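Local coordinates for D-2-hydroxyacid dehydrogensase protein (Ketogulonicigenium vulgare, PDB 4LSW) that probably catalyses the NAD(P)-dependent interconversion of 2-hydroxyacids of the D series and the corresponding 2-oxoacids, at residues A22-H27 and A303-S308; L297-T302 and P309-V314. One frame throughout, in Å; residues are numbered along the deposited sequence.

Interaction 1: A22-H27 and A303-S308; sequences AAFTVH and AHFAGS
The phenyl rings of Phe24 and Phe305 meet obliquely, and each carries a neighbour from its own segment on one face: Ala23 CB sits 4.0 Å above the plane of the Phe24 ring, over its centre, while His304 CD2 lies over the middle of the Phe305 ring. The imidazole of His304 in turn has Phe305 CE1 at its edge, in its plane. Across the contact CE1 of Phe24 comes to 3.5 Å from CD2 of Phe305, and CE2 of Phe305 stands a little farther from the same CE1, at 3.9 Å. With centroids 5.5 Å apart and planes inclined at 51°, the pair is neither a parallel stack nor a T-shape but an intermediate, slanted aromatic contact. Each ring has CG anti to its own carbonyl carbon (chi1 -55° for Phe24, -72° for Phe305), which places it beside its own backbone N. The nearest CA atoms of the two backbones, those of Phe24 and Phe305, are 10.0 Å apart, a gap that two long aromatic side chains directed at each other suit.

Phe24 stands where helix 14-23 gives way to strand 25-28, and its side chain also packs on Ile6 of strand 5-8. Phe305 lies in the last turn of helix 287-306, just before Gly307, whose positive phi closes the helix in a Schellman motif: Ser308 N bonds to Ala303 O, and Gly307 N to His304 O. Pro4 and Arg47 also touch the Phe305 side chain, and His304 NE2 is hydrogen-bonded to Glu69. No hydrogen bond or charge pair links the two segments, so their attraction rests on dispersion and the removal of carbon surface from water, a nonpolar contact that ties the C-terminal end of the helix to the edge of the sheet.

Interaction 2: L297-T302 and P309-V314; sequences LRDNLT and PLLTPV
Leu311 lays its two methyl groups against the helix backbone and side chain at Asp299, CD1 approaching Asp299 O to 3.4 Å and CD2 lying 3.9 Å from Asp299 CB. A branched aliphatic chain suits this helix flank, where it also touches Leu296 and Ala303, while the Asp299 carboxylate is engaged by Gln295. Beside it Leu310 sets CD2 near the carbonyl oxygen of Asn300 and packs onto strand 92-94.

The polar centre is the buried carboxamide of Asn300, which crosses the Thr312 side chain at about a right angle. Its OD1 takes two backbone N-H groups. Thr312 N lies 3.0 Å from Asn300 OD1, nearly straight at 170° and directed in the carbonyl plane onto a lone pair. Leu311 N lies 2.9 Å from Asn300 OD1, in a weak bond bent to 128°. Asn300 ND2 donates an N-H to Thr312 OG1 at 2.9 Å, tilted somewhat from the amide plane. Thr312 has OG1 between its backbone N and carbonyl carbon (chi1 49°), which holds the hydroxyl on the same side as its N-H, facing the amide; that hydroxyl is also hydrogen-bonded to Asn95 O. With an alanine here in place of Asn300, the N-H groups of Leu311 and Thr312 would probably lose this acceptor, and Thr312 OG1 its amide donor, so that the chain at Leu311 could drift from the helix. Asparagine fits because one flat group offers both an acceptor and a donor: using its two ends on neighbouring groups fixes the amide's rotation and fastens the returning chain to the helix without any net charge.

In the fold
Interactions 1 and 2 lie on successive turns of helix 287-306, their centres about 10 Å apart, and join it to different parts of the same mixed sheet. Interaction 1 sets the helix end against Phe24, just before strand 25-28, one outermost strand; interaction 2 holds the returning chain as it enters 313-315, the other. They also touch directly: Phe24 CZ is 3.9 Å from Leu301 CB, and Ala303 CB is 3.8 Å from Leu311 CD1. Both belong to the domain that is separate from the seven-stranded parallel sheet, where the glycines Gly152, Gly154 and Gly157 follow strand 147-151 in a pattern consistent with Rossmann-type dinucleotide binding.

Interaction 1: A22-H27 and A303-S308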
ATOM      1  N   ALA A  22      16.604   6.106  22.588  1.00 14.58           N
ATOM      2  CA  ALA A  22      17.665   7.028  22.998  1.00 14.89           C
ATOM      3  C   ALA A  22      17.140   8.429  23.310  1.00 17.41           C
ATOM      4  O   ALA A  22      17.681   9.129  24.173  1.00 19.94           O
ATOM      5  CB  ALA A  22      18.751   7.096  21.938  1.00 15.94           C
ATOM      6  N   ALA A  23      16.100   8.843  22.594  1.00 13.43           N
ATOM      7  CA  ALA A  23      15.559  10.188  22.744  1.00 13.84           C
ATOM      8  C   ALA A  23      14.363  10.260  23.690  1.00 16.35           C
ATOM      9  O   ALA A  23      14.111  11.307  24.287  1.00 14.91           O
ATOM     10  CB  ALA A  23      15.172  10.755  21.390  1.00 16.23           C
ATOM     11  N   PHE A  24      13.614   9.169  23.803  1.00 13.17           N
ATOM     12  CA  PHE A  24      12.352   9.202  24.534  1.00 13.21           C
ATOM     13  C   PHE A  24      12.292   8.137  25.607  1.00 12.50           C
ATOM     14  O   PHE A  24      13.058   7.183  25.571  1.00 12.88           O
ATOM     15  CB  PHE A  24      11.172   9.009  23.566  1.00 12.25           C
ATOM     16  CG  PHE A  24      11.154   9.999  22.442  1.00 11.84           C
ATOM     17  CD1 PHE A  24      10.954  11.345  22.701  1.00 14.06           C
ATOM     18  CD2 PHE A  24      11.339   9.587  21.126  1.00 13.54           C
ATOM     19  CE1 PHE A  24      10.945  12.276  21.672  1.00 19.69           C
ATOM     20  CE2 PHE A  24      11.330  10.512  20.092  1.00 17.13           C
ATOM     21  CZ  PHE A  24      11.130  11.855  20.363  1.00 17.38           C
ATOM     22  N   THR A  25      11.375   8.310  26.556  1.00 11.95           N
ATOM     23  CA  THR A  25      11.035   7.251  27.496  1.00 14.57           C
ATOM     24  C   THR A  25       9.882   6.492  26.860  1.00 11.76           C
ATOM     25  O   THR A  25       8.743   6.951  26.891  1.00 12.70           O
ATOM     26  CB  THR A  25      10.596   7.822  28.850  1.00 15.70           C
ATOM     27  OG1 THR A  25      11.659   8.610  29.397  1.00 19.72           O
ATOM     28  CG2 THR A  25      10.233   6.707  29.831  1.00 12.36           C
ATOM     29  N   VAL A  26      10.195   5.350  26.255  1.00 10.57           N
ATOM     30  CA  VAL A  26       9.226   4.633  25.432  1.00  9.99           C
ATOM     31  C   VAL A  26       8.604   3.481  26.195  1.00 11.25           C
ATOM     32  O   VAL A  26       9.291   2.538  26.608  1.00 14.62           O
ATOM     33  CB  VAL A  26       9.875   4.090  24.155  1.00 11.59           C
ATOM     34  CG1 VAL A  26       8.842   3.347  23.295  1.00 12.08           C
ATOM     35  CG2 VAL A  26      10.525   5.217  23.369  1.00 13.46           C
ATOM     36  N   HIS A  27       7.288   3.558  26.358  1.00 10.41           N
ATOM     37  CA  HIS A  27       6.526   2.485  26.974  1.00 12.53           C
ATOM     38  C   HIS A  27       5.936   1.603  25.879  1.00 11.59           C
ATOM     39  O   HIS A  27       5.166   2.073  25.042  1.00 11.51           O
ATOM     40  CB  HIS A  27       5.436   3.077  27.866  1.00 10.99           C
ATOM     41  CG  HIS A  27       5.973   4.005  28.911  1.00 12.30           C
ATOM     42  ND1 HIS A  27       6.627   3.555  30.036  1.00 15.47           N
ATOM     43  CD2 HIS A  27       5.984   5.358  28.979  1.00 10.47           C
ATOM     44  CE1 HIS A  27       7.004   4.595  30.767  1.00 12.12           C
ATOM     45  NE2 HIS A  27       6.635   5.697  30.142  1.00 12.14           N
ATOM     46  N   ALA A 303      10.483  16.878  15.938  1.00 14.73           N
ATOM     47  CA  ALA A 303      10.007  18.221  15.657  1.00 15.74           C
ATOM     48  C   ALA A 303       8.955  18.657  16.671  1.00 16.28           C
ATOM     49  O   ALA A 303       9.002  19.771  17.187  1.00 16.29           O
ATOM     50  CB  ALA A 303       9.455  18.295  14.243  1.00 15.40           C
ATOM     51  N   HIS A 304       8.014  17.773  16.975  1.00 13.03           N
ATOM     52  CA  HIS A 304       6.954  18.113  17.917  1.00 13.31           C
ATOM     53  C   HIS A 304       7.492  18.538  19.282  1.00 14.42           C
ATOM     54  O   HIS A 304       7.111  19.585  19.806  1.00 17.12           O
ATOM     55  CB  HIS A 304       5.990  16.939  18.103  1.00 13.89           C
ATOM     56  CG  HIS A 304       4.959  17.181  19.157  1.00 14.25           C
ATOM     57  ND1 HIS A 304       3.831  17.948  18.939  1.00 14.86           N
ATOM     58  CD2 HIS A 304       4.897  16.787  20.452  1.00 13.67           C
ATOM     59  CE1 HIS A 304       3.118  18.003  20.045  1.00 14.90           C
ATOM     60  NE2 HIS A 304       3.748  17.313  20.984  1.00 14.28           N
ATOM     61  N   PHE A 305       8.373  17.725  19.851  1.00 14.38           N
ATOM     62  CA  PHE A 305       8.844  17.983  21.206  1.00 14.74           C
ATOM     63  C   PHE A 305       9.842  19.133  21.252  1.00 19.28           C
ATOM     64  O   PHE A 305      10.093  19.694  22.316  1.00 21.30           O
ATOM     65  CB  PHE A 305       9.410  16.714  21.838  1.00 16.80           C
ATOM     66  CG  PHE A 305       8.351  15.706  22.194  1.00 16.49           C
ATOM     67  CD1 PHE A 305       7.462  15.958  23.225  1.00 16.27           C
ATOM     68  CD2 PHE A 305       8.229  14.518  21.486  1.00 16.41           C
ATOM     69  CE1 PHE A 305       6.479  15.041  23.554  1.00 16.84           C
ATOM     70  CE2 PHE A 305       7.249  13.596  21.812  1.00 16.93           C
ATOM     71  CZ  PHE A 305       6.373  13.857  22.845  1.00 16.81           C
ATOM     72  N   ALA A 306      10.387  19.494  20.094  1.00 18.12           N
ATOM     73  CA  ALA A 306      11.308  20.628  20.002  1.00 19.43           C
ATOM     74  C   ALA A 306      10.569  21.956  19.864  1.00 19.44           C
ATOM     75  O   ALA A 306      11.164  23.025  20.016  1.00 23.82           O
ATOM     76  CB  ALA A 306      12.286  20.436  18.840  1.00 18.70           C
ATOM     77  N   GLY A 307       9.273  21.887  19.577  1.00 20.74           N
ATOM     78  CA  GLY A 307       8.471  23.081  19.364  1.00 21.91           C
ATOM     79  C   GLY A 307       8.558  23.575  17.930  1.00 24.25           C
ATOM     80  O   GLY A 307       8.262  24.739  17.641  1.00 26.89           O
ATOM     81  N   SER A 308       8.960  22.684  17.030  1.00 20.35           N
ATOM     82  CA  SER A 308       9.079  23.011  15.613  1.00 22.52           C
ATOM     83  C   SER A 308       7.858  22.497  14.855  1.00 22.93           C
ATOM     84  O   SER A 308       7.106  21.680  15.386  1.00 21.87           O
ATOM     85  CB  SER A 308      10.362  22.408  15.042  1.00 21.78           C
ATOM     86  OG  SER A 308      11.501  23.038  15.584  1.00 33.13           O
TER

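Interaction 2: L297-T302 and P309-V314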
ATOM      1  N   LEU A 297       8.783   9.159  10.673  1.00 10.92           N
ATOM      2  CA  LEU A 297       8.079   8.990  11.936  1.00 10.43           C
ATOM      3  C   LEU A 297       8.881   9.654  13.051  1.00 11.24           C
ATOM      4  O   LEU A 297       8.357  10.460  13.818  1.00 10.62           O
ATOM      5  CB  LEU A 297       7.902   7.508  12.244  1.00  9.90           C
ATOM      6  CG  LEU A 297       7.375   7.205  13.649  1.00 10.96           C
ATOM      7  CD1 LEU A 297       5.850   7.194  13.692  1.00 12.77           C
ATOM      8  CD2 LEU A 297       7.931   5.884  14.140  1.00 14.01           C
ATOM      9  N   ARG A 298      10.165   9.332  13.125  1.00 11.85           N
ATOM     10  CA  ARG A 298      10.981   9.893  14.187  1.00 11.49           C
ATOM     11  C   ARG A 298      11.143  11.408  14.042  1.00 12.98           C
ATOM     12  O   ARG A 298      11.103  12.133  15.038  1.00 12.93           O
ATOM     13  CB  ARG A 298      12.328   9.180  14.253  1.00 11.37           C
ATOM     14  CG  ARG A 298      12.194   7.725  14.661  1.00 11.33           C
ATOM     15  CD  ARG A 298      13.545   7.050  14.812  1.00 14.89           C
ATOM     16  NE  ARG A 298      14.142   6.633  13.542  1.00 14.92           N
ATOM     17  CZ  ARG A 298      15.210   7.199  12.989  1.00 19.32           C
ATOM     18  NH1 ARG A 298      15.804   8.228  13.579  1.00 18.95           N
ATOM     19  NH2 ARG A 298      15.693   6.730  11.846  1.00 15.53           N
ATOM     20  N   ASP A 299      11.300  11.900  12.813  1.00 12.12           N
ATOM     21  CA  ASP A 299      11.477  13.339  12.622  1.00 14.20           C
ATOM     22  C   ASP A 299      10.246  14.146  13.041  1.00 13.68           C
ATOM     23  O   ASP A 299      10.371  15.263  13.532  1.00 16.04           O
ATOM     24  CB  ASP A 299      11.880  13.674  11.179  1.00 14.80           C
ATOM     25  CG  ASP A 299      13.295  13.235  10.845  1.00 16.77           C
ATOM     26  OD1 ASP A 299      14.071  12.933  11.776  1.00 17.51           O
ATOM     27  OD2 ASP A 299      13.630  13.201   9.642  1.00 18.82           O
ATOM     28  N   ASN A 300       9.057  13.574  12.858  1.00 11.53           N
ATOM     29  CA  ASN A 300       7.839  14.219  13.330  1.00 11.92           C
ATOM     30  C   ASN A 300       7.811  14.314  14.845  1.00 10.47           C
ATOM     31  O   ASN A 300       7.461  15.358  15.394  1.00 12.43           O
ATOM     32  CB  ASN A 300       6.588  13.496  12.817  1.00 12.18           C
ATOM     33  CG  ASN A 300       6.241  13.873  11.390  1.00 16.27           C
ATOM     34  OD1 ASN A 300       5.817  14.995  11.120  1.00 11.65           O
ATOM     35  ND2 ASN A 300       6.415  12.933  10.471  1.00 13.75           N
ATOM     36  N   LEU A 301       8.182  13.224  15.514  1.00 11.50           N
ATOM     37  CA  LEU A 301       8.223  13.226  16.971  1.00 10.78           C
ATOM     38  C   LEU A 301       9.258  14.232  17.482  1.00 14.90           C
ATOM     39  O   LEU A 301       8.985  15.009  18.404  1.00 14.47           O
ATOM     40  CB  LEU A 301       8.500  11.817  17.508  1.00  9.74           C
ATOM     41  CG  LEU A 301       7.354  10.816  17.339  1.00  9.43           C
ATOM     42  CD1 LEU A 301       7.855   9.394  17.541  1.00 11.84           C
ATOM     43  CD2 LEU A 301       6.217  11.138  18.313  1.00 12.79           C
ATOM     44  N   THR A 302      10.431  14.230  16.857  1.00 12.92           N
ATOM     45  CA  THR A 302      11.512  15.128  17.247  1.00 15.52           C
ATOM     46  C   THR A 302      11.076  16.577  17.087  1.00 15.23           C
ATOM     47  O   THR A 302      11.258  17.401  17.992  1.00 16.54           O
ATOM     48  CB  THR A 302      12.772  14.865  16.406  1.00 17.22           C
ATOM     49  OG1 THR A 302      13.210  13.519  16.622  1.00 17.20           O
ATOM     50  CG2 THR A 302      13.894  15.829  16.794  1.00 20.49           C
ATOM     51  N   PRO A 309       7.649  22.977  13.616  1.00 22.50           N
ATOM     52  CA  PRO A 309       6.470  22.502  12.885  1.00 22.41           C
ATOM     53  C   PRO A 309       6.555  21.013  12.590  1.00 18.64           C
ATOM     54  O   PRO A 309       7.648  20.496  12.362  1.00 21.11           O
ATOM     55  CB  PRO A 309       6.539  23.274  11.563  1.00 23.22           C
ATOM     56  CG  PRO A 309       7.396  24.458  11.841  1.00 24.25           C
ATOM     57  CD  PRO A 309       8.396  23.998  12.853  1.00 24.54           C
ATOM     58  N   LEU A 310       5.410  20.340  12.590  1.00 20.71           N
ATOM     59  CA  LEU A 310       5.339  18.944  12.177  1.00 18.53           C
ATOM     60  C   LEU A 310       5.671  18.829  10.690  1.00 21.16           C
ATOM     61  O   LEU A 310       5.321  19.715   9.904  1.00 22.61           O
ATOM     62  CB  LEU A 310       3.943  18.385  12.458  1.00 15.02           C
ATOM     63  CG  LEU A 310       3.525  18.340  13.926  1.00 16.67           C
ATOM     64  CD1 LEU A 310       2.089  17.872  14.059  1.00 16.91           C
ATOM     65  CD2 LEU A 310       4.467  17.448  14.733  1.00 17.37           C
ATOM     66  N   LEU A 311       6.343  17.747  10.302  1.00 17.80           N
ATOM     67  CA  LEU A 311       6.741  17.570   8.907  1.00 13.70           C
ATOM     68  C   LEU A 311       5.563  17.165   8.033  1.00 19.78           C
ATOM     69  O   LEU A 311       5.317  17.764   6.982  1.00 19.67           O
ATOM     70  CB  LEU A 311       7.845  16.514   8.783  1.00 15.33           C
ATOM     71  CG  LEU A 311       9.290  16.900   9.148  1.00 21.01           C
ATOM     72  CD1 LEU A 311       9.500  16.953  10.654  1.00 20.66           C
ATOM     73  CD2 LEU A 311      10.283  15.944   8.509  1.00 24.44           C
ATOM     74  N   THR A 312       4.841  16.137   8.474  1.00 17.04           N
ATOM     75  CA  THR A 312       3.762  15.561   7.683  1.00 16.70           C
ATOM     76  C   THR A 312       2.464  15.365   8.475  1.00 13.37           C
ATOM     77  O   THR A 312       2.013  14.234   8.676  1.00 12.58           O
ATOM     78  CB  THR A 312       4.198  14.226   7.052  1.00 16.35           C
ATOM     79  OG1 THR A 312       4.801  13.395   8.050  1.00 14.73           O
ATOM     80  CG2 THR A 312       5.221  14.462   5.944  1.00 16.36           C
ATOM     81  N   PRO A 313       1.843  16.473   8.913  1.00 13.04           N
ATOM     82  CA  PRO A 313       0.582  16.342   9.649  1.00 12.24           C
ATOM     83  C   PRO A 313      -0.583  15.929   8.763  1.00 16.44           C
ATOM     84  O   PRO A 313      -0.615  16.267   7.573  1.00 17.64           O
ATOM     85  CB  PRO A 313       0.330  17.757  10.161  1.00 16.88           C
ATOM     86  CG  PRO A 313       0.992  18.637   9.147  1.00 20.50           C
ATOM     87  CD  PRO A 313       2.219  17.885   8.702  1.00 17.40           C
ATOM     88  N   VAL A 314      -1.536  15.206   9.342  1.00 13.46           N
ATOM     89  CA  VAL A 314      -2.771  14.875   8.637  1.00 12.70           C
ATOM     90  C   VAL A 314      -3.995  15.364   9.398  1.00 14.40           C
ATOM     91  O   VAL A 314      -5.095  15.410   8.851  1.00 16.83           O
ATOM     92  CB  VAL A 314      -2.910  13.355   8.358  1.00 13.80           C
ATOM     93  CG1 VAL A 314      -1.857  12.896   7.365  1.00 19.30           C
ATOM     94  CG2 VAL A 314      -2.831  12.558   9.649  1.00 14.75           C
TER